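Local atomic coordinates of ribosomal RNA processing protein 6 (Trypanosoma brucei brucei, PDB entry 4NLC), a protein that probably degrades and processes RNA from the 3' end as a 3'-5' exoribonuclease associated with the exosome, here represented by its catalytic core. Residues E43-V48 with Y165-F170. The protein carries 1 engineered substitution. Numbering follows the deposited sequence.
Sequences ERIKAV and YIVNLF
Ile45, in the short, roughly one-turn helix 42-46, and Val48, just past its end, both close on Val167, which leads into strand 169-171. Before them, Arg44 NH1 forms a salt bridge with Glu27 OE1. Ile45 extends its long branch along the incoming chain: CG1 lies beside its own backbone N (chi1 -61°) and CD1 continues the extension (chi2 173°), a methyl in van der Waals contact with the carbonyl O of Ile166, 3.5 Å from CD1. Nearer the backbone on the same branch, Ile45 CG1 meets Val167 CG2 at 4.1 Å. The helix then gives way to loop at Ala47, and Val48 turns its side chain toward the partner segment. Both of its methyls abut Val167 CG1, Val48 CG1 at 3.9 Å and Val48 CG2 at 4.0 Å. Val167 therefore divides its methyls, CG2 serving Ile45 and CG1 serving Val48. Val48 CG1 also approaches the Asn168 amide from one side of its plane, displaced past the OD1 and ND2 end, 3.8 Å from OD1. That amide is tied down through ND2, which donates to the carbonyls of Pro142 and Ser49. The contact thus lays helix 42-46 and its exit against the approach to strand 169-171, an outermost strand of the RNase H-like exonuclease domain's mixed sheet. Ile166, its CB pointing away from 43-48, touches strand 145-148 (Lys146, Phe148) and helix 152-162 (Val155, Leu158), while helix 249-261 packs on Ile45 through Arg258 and Ser261.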
ATOM      1  N   GLU A  43       1.997  -8.167 -20.935  1.00 29.71           N
ATOM      2  CA  GLU A  43       2.326  -8.111 -22.367  1.00 31.55           C
ATOM      3  C   GLU A  43       2.410  -6.661 -22.877  1.00 36.39           C
ATOM      4  O   GLU A  43       3.327  -6.336 -23.617  1.00 36.62           O
ATOM      5  CB  GLU A  43       1.323  -8.929 -23.209  1.00 33.39           C
ATOM      6  CG  GLU A  43       1.192 -10.379 -22.780  1.00 48.63           C
ATOM      7  CD  GLU A  43       0.106 -10.697 -21.763  1.00 85.87           C
ATOM      8  OE1 GLU A  43      -0.329  -9.787 -21.012  1.00 64.86           O
ATOM      9  OE2 GLU A  43      -0.298 -11.881 -21.705  1.00 95.95           O
ATOM     10  N   ARG A  44       1.477  -5.787 -22.457  1.00 32.73           N
ATOM     11  CA  ARG A  44       1.521  -4.378 -22.869  1.00 31.45           C
ATOM     12  C   ARG A  44       2.759  -3.643 -22.304  1.00 32.01           C
ATOM     13  O   ARG A  44       3.426  -2.932 -23.056  1.00 30.62           O
ATOM     14  CB  ARG A  44       0.226  -3.653 -22.503  1.00 30.78           C
ATOM     15  CG  ARG A  44       0.026  -2.386 -23.306  1.00 39.72           C
ATOM     16  CD  ARG A  44      -1.275  -1.699 -22.960  1.00 56.70           C
ATOM     17  NE  ARG A  44      -2.460  -2.422 -23.430  1.00 48.97           N
ATOM     18  CZ  ARG A  44      -3.701  -2.046 -23.150  1.00 66.99           C
ATOM     19  NH1 ARG A  44      -3.922  -0.957 -22.431  1.00 54.05           N
ATOM     20  NH2 ARG A  44      -4.731  -2.753 -23.593  1.00 63.59           N
ATOM     21  N   ILE A  45       3.069  -3.824 -20.997  1.00 26.71           N
ATOM     22  CA  ILE A  45       4.227  -3.185 -20.353  1.00 26.20           C
ATOM     23  C   ILE A  45       5.563  -3.665 -20.984  1.00 32.57           C
ATOM     24  O   ILE A  45       6.470  -2.857 -21.222  1.00 33.39           O
ATOM     25  CB  ILE A  45       4.189  -3.345 -18.805  1.00 28.39           C
ATOM     26  CG1 ILE A  45       2.910  -2.684 -18.183  1.00 28.68           C
ATOM     27  CG2 ILE A  45       5.481  -2.841 -18.148  1.00 26.90           C
ATOM     28  CD1 ILE A  45       2.687  -2.940 -16.651  1.00 35.61           C
ATOM     29  N   LYS A  46       5.679  -4.967 -21.258  1.00 29.31           N
ATOM     30  CA  LYS A  46       6.894  -5.517 -21.878  1.00 29.58           C
ATOM     31  C   LYS A  46       7.045  -5.084 -23.348  1.00 35.22           C
ATOM     32  O   LYS A  46       8.149  -5.116 -23.857  1.00 36.96           O
ATOM     33  CB  LYS A  46       6.958  -7.047 -21.739  1.00 30.84           C
ATOM     34  CG  LYS A  46       7.119  -7.511 -20.287  1.00 30.71           C
ATOM     35  CD  LYS A  46       6.727  -8.939 -20.123  1.00 20.67           C
ATOM     36  CE  LYS A  46       6.856  -9.381 -18.687  1.00 33.65           C
ATOM     37  NZ  LYS A  46       6.390 -10.790 -18.503  1.00 28.09           N
ATOM     38  N   ALA A  47       5.951  -4.692 -24.022  1.00 32.10           N
ATOM     39  CA  ALA A  47       5.965  -4.230 -25.416  1.00 32.68           C
ATOM     40  C   ALA A  47       5.992  -2.680 -25.528  1.00 40.84           C
ATOM     41  O   ALA A  47       5.892  -2.166 -26.639  1.00 41.84           O
ATOM     42  CB  ALA A  47       4.734  -4.766 -26.139  1.00 33.13           C
ATOM     43  N   VAL A  48       6.095  -1.943 -24.400  1.00 39.82           N
ATOM     44  CA  VAL A  48       6.011  -0.476 -24.416  1.00 41.12           C
ATOM     45  C   VAL A  48       7.376   0.196 -24.291  1.00 44.47           C
ATOM     46  O   VAL A  48       8.213  -0.229 -23.496  1.00 44.97           O
ATOM     47  CB  VAL A  48       4.975   0.034 -23.352  1.00 45.50           C
ATOM     48  CG1 VAL A  48       5.597   0.916 -22.270  1.00 44.98           C
ATOM     49  CG2 VAL A  48       3.805   0.738 -24.026  1.00 45.46           C
ATOM     50  N   TYR A 165      -3.010  -0.319 -12.965  1.00 24.23           N
ATOM     51  CA  TYR A 165      -1.697  -0.735 -13.446  1.00 23.98           C
ATOM     52  C   TYR A 165      -0.977   0.410 -14.176  1.00 30.28           C
ATOM     53  O   TYR A 165      -1.594   1.148 -14.961  1.00 29.26           O
ATOM     54  CB  TYR A 165      -1.846  -1.949 -14.373  1.00 24.86           C
ATOM     55  CG  TYR A 165      -2.527  -3.127 -13.709  1.00 26.23           C
ATOM     56  CD1 TYR A 165      -3.920  -3.254 -13.720  1.00 27.13           C
ATOM     57  CD2 TYR A 165      -1.786  -4.113 -13.068  1.00 27.48           C
ATOM     58  CE1 TYR A 165      -4.552  -4.328 -13.099  1.00 26.00           C
ATOM     59  CE2 TYR A 165      -2.404  -5.214 -12.482  1.00 28.64           C
ATOM     60  CZ  TYR A 165      -3.789  -5.294 -12.463  1.00 33.88           C
ATOM     61  OH  TYR A 165      -4.391  -6.368 -11.865  1.00 29.85           O
ATOM     62  N   ILE A 166       0.349   0.521 -13.924  1.00 26.25           N
ATOM     63  CA  ILE A 166       1.180   1.610 -14.419  1.00 25.30           C
ATOM     64  C   ILE A 166       2.004   1.250 -15.661  1.00 30.08           C
ATOM     65  O   ILE A 166       2.895   0.412 -15.609  1.00 31.21           O
ATOM     66  CB  ILE A 166       2.067   2.190 -13.282  1.00 26.89           C
ATOM     67  CG1 ILE A 166       1.285   2.306 -11.955  1.00 26.17           C
ATOM     68  CG2 ILE A 166       2.606   3.558 -13.689  1.00 28.04           C
ATOM     69  CD1 ILE A 166       2.171   2.086 -10.661  1.00 38.88           C
ATOM     70  N   VAL A 167       1.688   1.912 -16.774  1.00 26.04           N
ATOM     71  CA  VAL A 167       2.405   1.808 -18.031  1.00 26.61           C
ATOM     72  C   VAL A 167       3.318   3.052 -18.022  1.00 30.00           C
ATOM     73  O   VAL A 167       2.837   4.180 -17.949  1.00 29.37           O
ATOM     74  CB  VAL A 167       1.439   1.768 -19.253  1.00 31.12           C
ATOM     75  CG1 VAL A 167       2.201   1.893 -20.571  1.00 31.18           C
ATOM     76  CG2 VAL A 167       0.590   0.494 -19.246  1.00 30.62           C
ATOM     77  N   ASN A 168       4.623   2.827 -18.024  1.00 25.91           N
ATOM     78  CA  ASN A 168       5.670   3.845 -17.961  1.00 25.98           C
ATOM     79  C   ASN A 168       5.764   4.517 -16.587  1.00 29.83           C
ATOM     80  O   ASN A 168       5.614   5.736 -16.415  1.00 28.32           O
ATOM     81  CB  ASN A 168       5.615   4.850 -19.102  1.00 26.99           C
ATOM     82  CG  ASN A 168       6.348   4.327 -20.307  1.00 47.95           C
ATOM     83  OD1 ASN A 168       7.307   3.540 -20.205  1.00 46.27           O
ATOM     84  ND2 ASN A 168       5.910   4.731 -21.472  1.00 35.88           N
ATOM     85  N   LEU A 169       6.078   3.669 -15.619  1.00 25.79           N
ATOM     86  CA  LEU A 169       6.370   4.065 -14.276  1.00 25.50           C
ATOM     87  C   LEU A 169       7.813   4.557 -14.262  1.00 27.80           C
ATOM     88  O   LEU A 169       8.679   3.988 -14.942  1.00 26.87           O
ATOM     89  CB  LEU A 169       6.252   2.832 -13.321  1.00 25.72           C
ATOM     90  CG  LEU A 169       6.786   3.002 -11.869  1.00 29.38           C
ATOM     91  CD1 LEU A 169       5.910   3.931 -11.071  1.00 28.50           C
ATOM     92  CD2 LEU A 169       6.892   1.662 -11.156  1.00 30.01           C
ATOM     93  N   PHE A 170       8.058   5.630 -13.506  1.00 23.53           N
ATOM     94  CA  PHE A 170       9.409   6.086 -13.208  1.00 22.63           C
ATOM     95  C   PHE A 170       9.483   6.209 -11.686  1.00 27.96           C
ATOM     96  O   PHE A 170       8.700   6.941 -11.087  1.00 27.52           O
ATOM     97  CB  PHE A 170       9.835   7.374 -13.930  1.00 22.98           C
ATOM     98  CG  PHE A 170      11.312   7.669 -13.740  1.00 24.55           C
ATOM     99  CD1 PHE A 170      11.764   8.362 -12.620  1.00 25.48           C
ATOM    100  CD2 PHE A 170      12.252   7.250 -14.680  1.00 26.21           C
ATOM    101  CE1 PHE A 170      13.124   8.653 -12.461  1.00 26.90           C
ATOM    102  CE2 PHE A 170      13.606   7.553 -14.523  1.00 28.27           C
ATOM    103  CZ  PHE A 170      14.035   8.233 -13.403  1.00 26.14           C
TER